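Local coordinates for protein beta-glycosidase (PDB 6T2R) that probably hydrolyses internal beta-glycosidic bonds of glycans as a family 16 glycoside hydrolase, consistent with an endo-acting O-glycanase that starts mucin breakdown, at residues A[92-106]-A[225-237]. Residues are numbered along the deposited sequence; the frame is centred on the assembly and turned at random.
Sequences YLTGGLWTKDKRAFH and NIPQYLLIDMQLG. With SO4 (sulfate ion), chain B.
Leu97 and Ile232 form the hydrogen-bonded pair within an antiparallel ladder, where strand 96-98 runs at 172° to strand 228-233. Leu97 N gives its hydrogen to Ile232 O at 2.9 Å, and Ile232 N returns one to Leu97 O. Gly96 sits opposite Asp233 with the two CA atoms only 3.7 Å apart; lacking a side chain, it leaves room for the Asp233 CB.

Beyond Trp98 the chain 99-103 loops away, and Thr99 bridges the gap. Held between its backbone N and carbonyl carbon (chi1 66°), its OG1 accepts from Leu230 N at 3.0 Å and donates to Arg103 O at 2.7 Å, so one hydroxyl stands in for a strand carbonyl and ties the base of the loop together. A single hydrogen-bonded bridge, Phe105 with Gln228, resumes the pairing, and Gln228 OE1 is hydrogen-bonded to Thr128 on strand 125-130.

On the Trp98 side of the sheet, Tyr229 turns its edge to the indole face in an offset edge-to-face pair, planes at 87°. Lys100 lays CB over one face of the phenol, 3.8 Å from its centroid, and its bent chain carries CE to within 3.2 Å of Tyr229 OH. Leu231 CD2 meets the indole rim in plane. Across the sheet, Leu97 and Ile232 point to the apolar layer with Leu75, Leu77 and Val258, as in the beta-sandwich core of family 16 enzymes.

Backbone bonds set the register; Thr99 O serves Lys102 N and Arg103 N, its hydroxyl serves Leu230 N, and the mixed face of Trp98, Tyr229, Leu231 and Asp233 backs an aliphatic one.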
loop_
_atom_site.group_PDB
_atom_site.type_symbol
_atom_site.label_atom_id
_atom_site.label_comp_id
_atom_site.label_asym_id
_atom_site.label_seq_id
_atom_site.Cartn_x
_atom_site.Cartn_y
_atom_site.Cartn_z
ATOM N N TYR A 92 1.583 -21.047 -2.305
ATOM C CA TYR A 92 1.985 -19.950 -3.218
ATOM C C TYR A 92 2.960 -19.034 -2.492
ATOM O O TYR A 92 2.873 -18.926 -1.252
ATOM C CB TYR A 92 0.754 -19.184 -3.680
ATOM C CG TYR A 92 -0.271 -20.058 -4.333
ATOM C CD1 TYR A 92 -0.119 -20.445 -5.645
ATOM C CD2 TYR A 92 -1.405 -20.479 -3.663
ATOM C CE1 TYR A 92 -1.045 -21.254 -6.282
ATOM C CE2 TYR A 92 -2.357 -21.273 -4.291
ATOM C CZ TYR A 92 -2.160 -21.689 -5.596
ATOM O OH TYR A 92 -3.066 -22.469 -6.265
ATOM N N LEU A 93 3.870 -18.435 -3.256
ATOM C CA LEU A 93 4.924 -17.496 -2.790
ATOM C C LEU A 93 4.717 -16.124 -3.454
ATOM O O LEU A 93 4.520 -16.080 -4.712
ATOM C CB LEU A 93 6.294 -18.052 -3.159
ATOM C CG LEU A 93 6.622 -19.411 -2.562
ATOM C CD1 LEU A 93 7.998 -19.866 -3.033
ATOM C CD2 LEU A 93 6.549 -19.363 -1.031
ATOM N N THR A 94 4.757 -15.044 -2.664
ATOM C CA THR A 94 4.609 -13.670 -3.201
ATOM C C THR A 94 5.763 -12.814 -2.693
ATOM O O THR A 94 6.309 -13.112 -1.601
ATOM C CB THR A 94 3.256 -13.034 -2.843
ATOM O OG1 THR A 94 3.177 -12.945 -1.413
ATOM C CG2 THR A 94 2.084 -13.786 -3.436
ATOM N N GLY A 95 6.128 -11.816 -3.495
ATOM C CA GLY A 95 7.146 -10.812 -3.135
ATOM C C GLY A 95 6.470 -9.556 -2.615
ATOM O O GLY A 95 5.351 -9.225 -3.097
ATOM N N GLY A 96 7.111 -8.914 -1.642
ATOM C CA GLY A 96 6.691 -7.651 -1.020
ATOM C C GLY A 96 7.878 -6.918 -0.427
ATOM O O GLY A 96 8.843 -7.588 -0.004
ATOM N N LEU A 97 7.834 -5.585 -0.490
ATOM C CA LEU A 97 8.807 -4.689 0.155
ATOM C C LEU A 97 8.074 -3.778 1.145
ATOM O O LEU A 97 6.917 -3.380 0.855
ATOM C CB LEU A 97 9.506 -3.841 -0.897
ATOM C CG LEU A 97 10.395 -4.559 -1.918
ATOM C CD1 LEU A 97 11.072 -3.508 -2.789
ATOM C CD2 LEU A 97 11.463 -5.431 -1.273
ATOM N N TRP A 98 8.746 -3.419 2.243
ATOM C CA TRP A 98 8.241 -2.408 3.203
ATOM C C TRP A 98 9.369 -1.509 3.698
ATOM O O TRP A 98 10.566 -1.829 3.525
ATOM C CB TRP A 98 7.441 -3.054 4.334
ATOM C CG TRP A 98 8.178 -3.968 5.268
ATOM C CD1 TRP A 98 9.519 -4.050 5.516
ATOM C CD2 TRP A 98 7.549 -4.881 6.178
ATOM N NE1 TRP A 98 9.764 -4.982 6.484
ATOM C CE2 TRP A 98 8.577 -5.514 6.904
ATOM C CE3 TRP A 98 6.216 -5.218 6.437
ATOM C CZ2 TRP A 98 8.314 -6.459 7.886
ATOM C CZ3 TRP A 98 5.956 -6.175 7.391
ATOM C CH2 TRP A 98 6.993 -6.775 8.114
ATOM N N THR A 99 8.993 -0.338 4.162
ATOM C CA THR A 99 9.957 0.681 4.629
ATOM C C THR A 99 10.044 0.612 6.152
ATOM O O THR A 99 10.625 1.549 6.722
ATOM C CB THR A 99 9.574 2.116 4.253
ATOM O OG1 THR A 99 8.378 2.544 4.917
ATOM C CG2 THR A 99 9.454 2.297 2.765
ATOM N N LYS A 100 9.457 -0.423 6.756
ATOM C CA LYS A 100 9.484 -0.596 8.214
ATOM C C LYS A 100 10.926 -0.445 8.707
ATOM O O LYS A 100 11.807 -1.072 8.145
ATOM C CB LYS A 100 8.951 -1.960 8.647
ATOM C CG LYS A 100 8.931 -2.150 10.166
ATOM C CD LYS A 100 8.630 -3.566 10.607
ATOM C CE LYS A 100 7.226 -3.967 10.246
ATOM N NZ LYS A 100 6.792 -5.142 11.026
ATOM N N ASP A 101 11.114 0.346 9.756
ATOM C CA ASP A 101 12.392 0.535 10.476
ATOM C C ASP A 101 13.375 1.286 9.581
ATOM O O ASP A 101 14.473 1.478 10.064
ATOM C CB ASP A 101 12.970 -0.796 10.972
ATOM C CG ASP A 101 12.088 -1.509 12.010
ATOM O OD1 ASP A 101 11.616 -0.830 12.932
ATOM O OD2 ASP A 101 11.823 -2.732 11.867
ATOM N N LYS A 102 13.001 1.722 8.369
ATOM C CA LYS A 102 13.957 2.414 7.449
ATOM C C LYS A 102 13.453 3.781 6.977
ATOM O O LYS A 102 14.272 4.697 6.918
ATOM C CB LYS A 102 14.264 1.532 6.235
ATOM C CG LYS A 102 15.080 0.292 6.572
ATOM C CD LYS A 102 15.440 -0.621 5.403
ATOM C CE LYS A 102 16.458 -1.642 5.861
ATOM N NZ LYS A 102 16.675 -2.659 4.829
ATOM N N ARG A 103 12.204 3.917 6.523
ATOM C CA ARG A 103 11.714 5.251 6.138
ATOM C C ARG A 103 10.281 5.464 6.657
ATOM O O ARG A 103 9.368 4.653 6.362
ATOM C CB ARG A 103 11.821 5.481 4.630
ATOM C CG ARG A 103 11.150 6.800 4.256
ATOM C CD ARG A 103 11.483 7.252 2.865
ATOM N NE ARG A 103 12.867 7.675 2.842
ATOM C CZ ARG A 103 13.292 8.921 3.047
ATOM N NH1 ARG A 103 12.422 9.890 3.275
ATOM N NH2 ARG A 103 14.591 9.197 3.013
ATOM N N ALA A 104 10.094 6.562 7.357
ATOM C CA ALA A 104 8.805 6.988 7.939
ATOM C C ALA A 104 8.189 8.041 7.023
ATOM O O ALA A 104 8.904 8.938 6.632
ATOM C CB ALA A 104 9.041 7.537 9.325
ATOM N N PHE A 105 6.901 7.943 6.738
ATOM C CA PHE A 105 6.147 9.017 6.065
ATOM C C PHE A 105 5.346 9.778 7.120
ATOM O O PHE A 105 4.593 9.111 7.841
ATOM C CB PHE A 105 5.299 8.398 4.968
ATOM C CG PHE A 105 6.151 7.687 3.949
ATOM C CD1 PHE A 105 6.617 6.406 4.189
ATOM C CD2 PHE A 105 6.504 8.311 2.765
ATOM C CE1 PHE A 105 7.439 5.762 3.282
ATOM C CE2 PHE A 105 7.279 7.646 1.826
ATOM C CZ PHE A 105 7.769 6.385 2.106
ATOM N N HIS A 106 5.577 11.092 7.237
ATOM C CA HIS A 106 4.854 12.030 8.131
ATOM C C HIS A 106 3.767 12.712 7.309
ATOM O O HIS A 106 4.031 13.775 6.730
ATOM C CB HIS A 106 5.839 13.040 8.757
ATOM C CG HIS A 106 6.904 12.377 9.565
ATOM N ND1 HIS A 106 8.050 11.788 8.979
ATOM C CD2 HIS A 106 6.998 12.155 10.885
ATOM C CE1 HIS A 106 8.787 11.251 9.925
ATOM N NE2 HIS A 106 8.159 11.448 11.095
ATOM N N ASN A 225 -2.902 10.399 11.768
ATOM C CA ASN A 225 -1.904 11.497 11.629
ATOM C C ASN A 225 -0.724 11.164 12.520
ATOM O O ASN A 225 -0.498 11.894 13.441
ATOM C CB ASN A 225 -2.450 12.903 11.876
ATOM C CG ASN A 225 -3.318 13.353 10.720
ATOM O OD1 ASN A 225 -4.393 13.914 10.955
ATOM N ND2 ASN A 225 -2.906 13.057 9.482
ATOM N N ILE A 226 -0.086 10.029 12.242
ATOM C CA ILE A 226 1.093 9.493 12.946
ATOM C C ILE A 226 2.010 9.011 11.835
ATOM O O ILE A 226 1.549 8.673 10.748
ATOM C CB ILE A 226 0.733 8.345 13.916
ATOM C CG1 ILE A 226 0.042 7.171 13.202
ATOM C CG2 ILE A 226 -0.084 8.852 15.099
ATOM C CD1 ILE A 226 -0.309 6.019 14.153
ATOM N N PRO A 227 3.325 8.935 12.093
ATOM C CA PRO A 227 4.260 8.467 11.082
ATOM C C PRO A 227 3.857 7.079 10.567
ATOM O O PRO A 227 3.486 6.226 11.365
ATOM C CB PRO A 227 5.580 8.381 11.845
ATOM C CG PRO A 227 5.418 9.370 12.969
ATOM C CD PRO A 227 3.976 9.229 13.383
ATOM N N GLN A 228 4.012 6.878 9.258
ATOM C CA GLN A 228 3.596 5.658 8.534
ATOM C C GLN A 228 4.839 4.971 7.972
ATOM O O GLN A 228 5.826 5.685 7.661
ATOM C CB GLN A 228 2.614 6.071 7.425
ATOM C CG GLN A 228 1.425 6.887 7.946
ATOM C CD GLN A 228 0.379 6.005 8.586
ATOM O OE1 GLN A 228 0.097 4.919 8.086
ATOM N NE2 GLN A 228 -0.174 6.448 9.722
ATOM N N TYR A 229 4.786 3.648 7.807
ATOM C CA TYR A 229 5.654 2.937 6.837
ATOM C C TYR A 229 4.777 2.396 5.702
ATOM O O TYR A 229 3.553 2.157 5.902
ATOM C CB TYR A 229 6.522 1.892 7.529
ATOM C CG TYR A 229 5.886 0.580 7.932
ATOM C CD1 TYR A 229 5.970 -0.523 7.105
ATOM C CD2 TYR A 229 5.289 0.412 9.174
ATOM C CE1 TYR A 229 5.447 -1.752 7.477
ATOM C CE2 TYR A 229 4.762 -0.809 9.561
ATOM C CZ TYR A 229 4.865 -1.898 8.721
ATOM O OH TYR A 229 4.390 -3.116 9.088
ATOM N N LEU A 230 5.405 2.212 4.540
ATOM C CA LEU A 230 4.744 1.879 3.258
ATOM C C LEU A 230 5.052 0.428 2.927
ATOM O O LEU A 230 6.197 0.016 3.127
ATOM C CB LEU A 230 5.330 2.781 2.176
ATOM C CG LEU A 230 4.814 2.506 0.776
ATOM C CD1 LEU A 230 3.286 2.586 0.693
ATOM C CD2 LEU A 230 5.449 3.487 -0.194
ATOM N N LEU A 231 4.029 -0.307 2.550
ATOM C CA LEU A 231 4.076 -1.712 2.094
ATOM C C LEU A 231 3.571 -1.714 0.650
ATOM O O LEU A 231 2.492 -1.079 0.369
ATOM C CB LEU A 231 3.164 -2.594 2.969
ATOM C CG LEU A 231 3.448 -2.599 4.478
ATOM C CD1 LEU A 231 2.710 -1.451 5.185
ATOM C CD2 LEU A 231 3.016 -3.914 5.102
ATOM N N ILE A 232 4.269 -2.450 -0.194
ATOM C CA ILE A 232 3.907 -2.744 -1.608
ATOM C C ILE A 232 4.144 -4.235 -1.806
ATOM O O ILE A 232 5.299 -4.664 -1.582
ATOM C CB ILE A 232 4.730 -1.921 -2.615
ATOM C CG1 ILE A 232 4.622 -0.422 -2.335
ATOM C CG2 ILE A 232 4.259 -2.284 -4.019
ATOM C CD1 ILE A 232 5.543 0.461 -3.137
ATOM N N ASP A 233 3.109 -5.019 -2.102
ATOM C CA ASP A 233 3.331 -6.480 -2.058
ATOM C C ASP A 233 2.248 -7.191 -2.842
ATOM O O ASP A 233 1.076 -6.788 -2.762
ATOM C CB ASP A 233 3.407 -6.986 -0.606
ATOM C CG ASP A 233 2.088 -6.871 0.146
ATOM O OD1 ASP A 233 1.718 -5.737 0.528
ATOM O OD2 ASP A 233 1.413 -7.906 0.274
ATOM N N MET A 234 2.687 -8.190 -3.598
ATOM C CA MET A 234 1.828 -9.188 -4.245
ATOM C C MET A 234 1.262 -10.070 -3.133
ATOM O O MET A 234 1.936 -10.281 -2.082
ATOM C CB MET A 234 2.618 -10.019 -5.262
ATOM C CG MET A 234 1.793 -11.063 -6.003
ATOM S SD MET A 234 0.301 -10.425 -6.757
ATOM C CE MET A 234 0.963 -9.400 -8.070
ATOM N N GLN A 235 0.044 -10.529 -3.371
ATOM C CA GLN A 235 -0.760 -11.311 -2.423
ATOM C C GLN A 235 -1.525 -12.322 -3.280
ATOM O O GLN A 235 -1.975 -11.957 -4.414
ATOM C CB GLN A 235 -1.666 -10.371 -1.610
ATOM C CG GLN A 235 -0.888 -9.442 -0.699
ATOM C CD GLN A 235 -1.699 -8.422 0.069
ATOM O OE1 GLN A 235 -2.907 -8.250 -0.106
ATOM N NE2 GLN A 235 -1.000 -7.689 0.890
ATOM N N LEU A 236 -1.663 -13.542 -2.764
ATOM C CA LEU A 236 -2.401 -14.640 -3.450
ATOM C C LEU A 236 -3.290 -15.389 -2.448
ATOM O O LEU A 236 -2.747 -15.893 -1.434
ATOM C CB LEU A 236 -1.386 -15.594 -4.098
ATOM C CG LEU A 236 -0.765 -15.118 -5.410
ATOM C CD1 LEU A 236 0.342 -16.080 -5.859
ATOM C CD2 LEU A 236 -1.825 -14.964 -6.494
ATOM N N GLY A 237 -4.603 -15.411 -2.708
ATOM C CA GLY A 237 -5.604 -16.154 -1.915
ATOM C C GLY A 237 -5.995 -15.484 -0.599
ATOM O O GLY A 237 -5.266 -14.600 -0.081
HETATM S S SO4 B . 8.486 13.293 5.408
HETATM O O1 SO4 B . 7.317 12.415 5.388
HETATM O O2 SO4 B . 9.442 12.855 4.405
HETATM O O3 SO4 B . 9.092 13.218 6.699
HETATM O O4 SO4 B . 8.075 14.640 5.098
#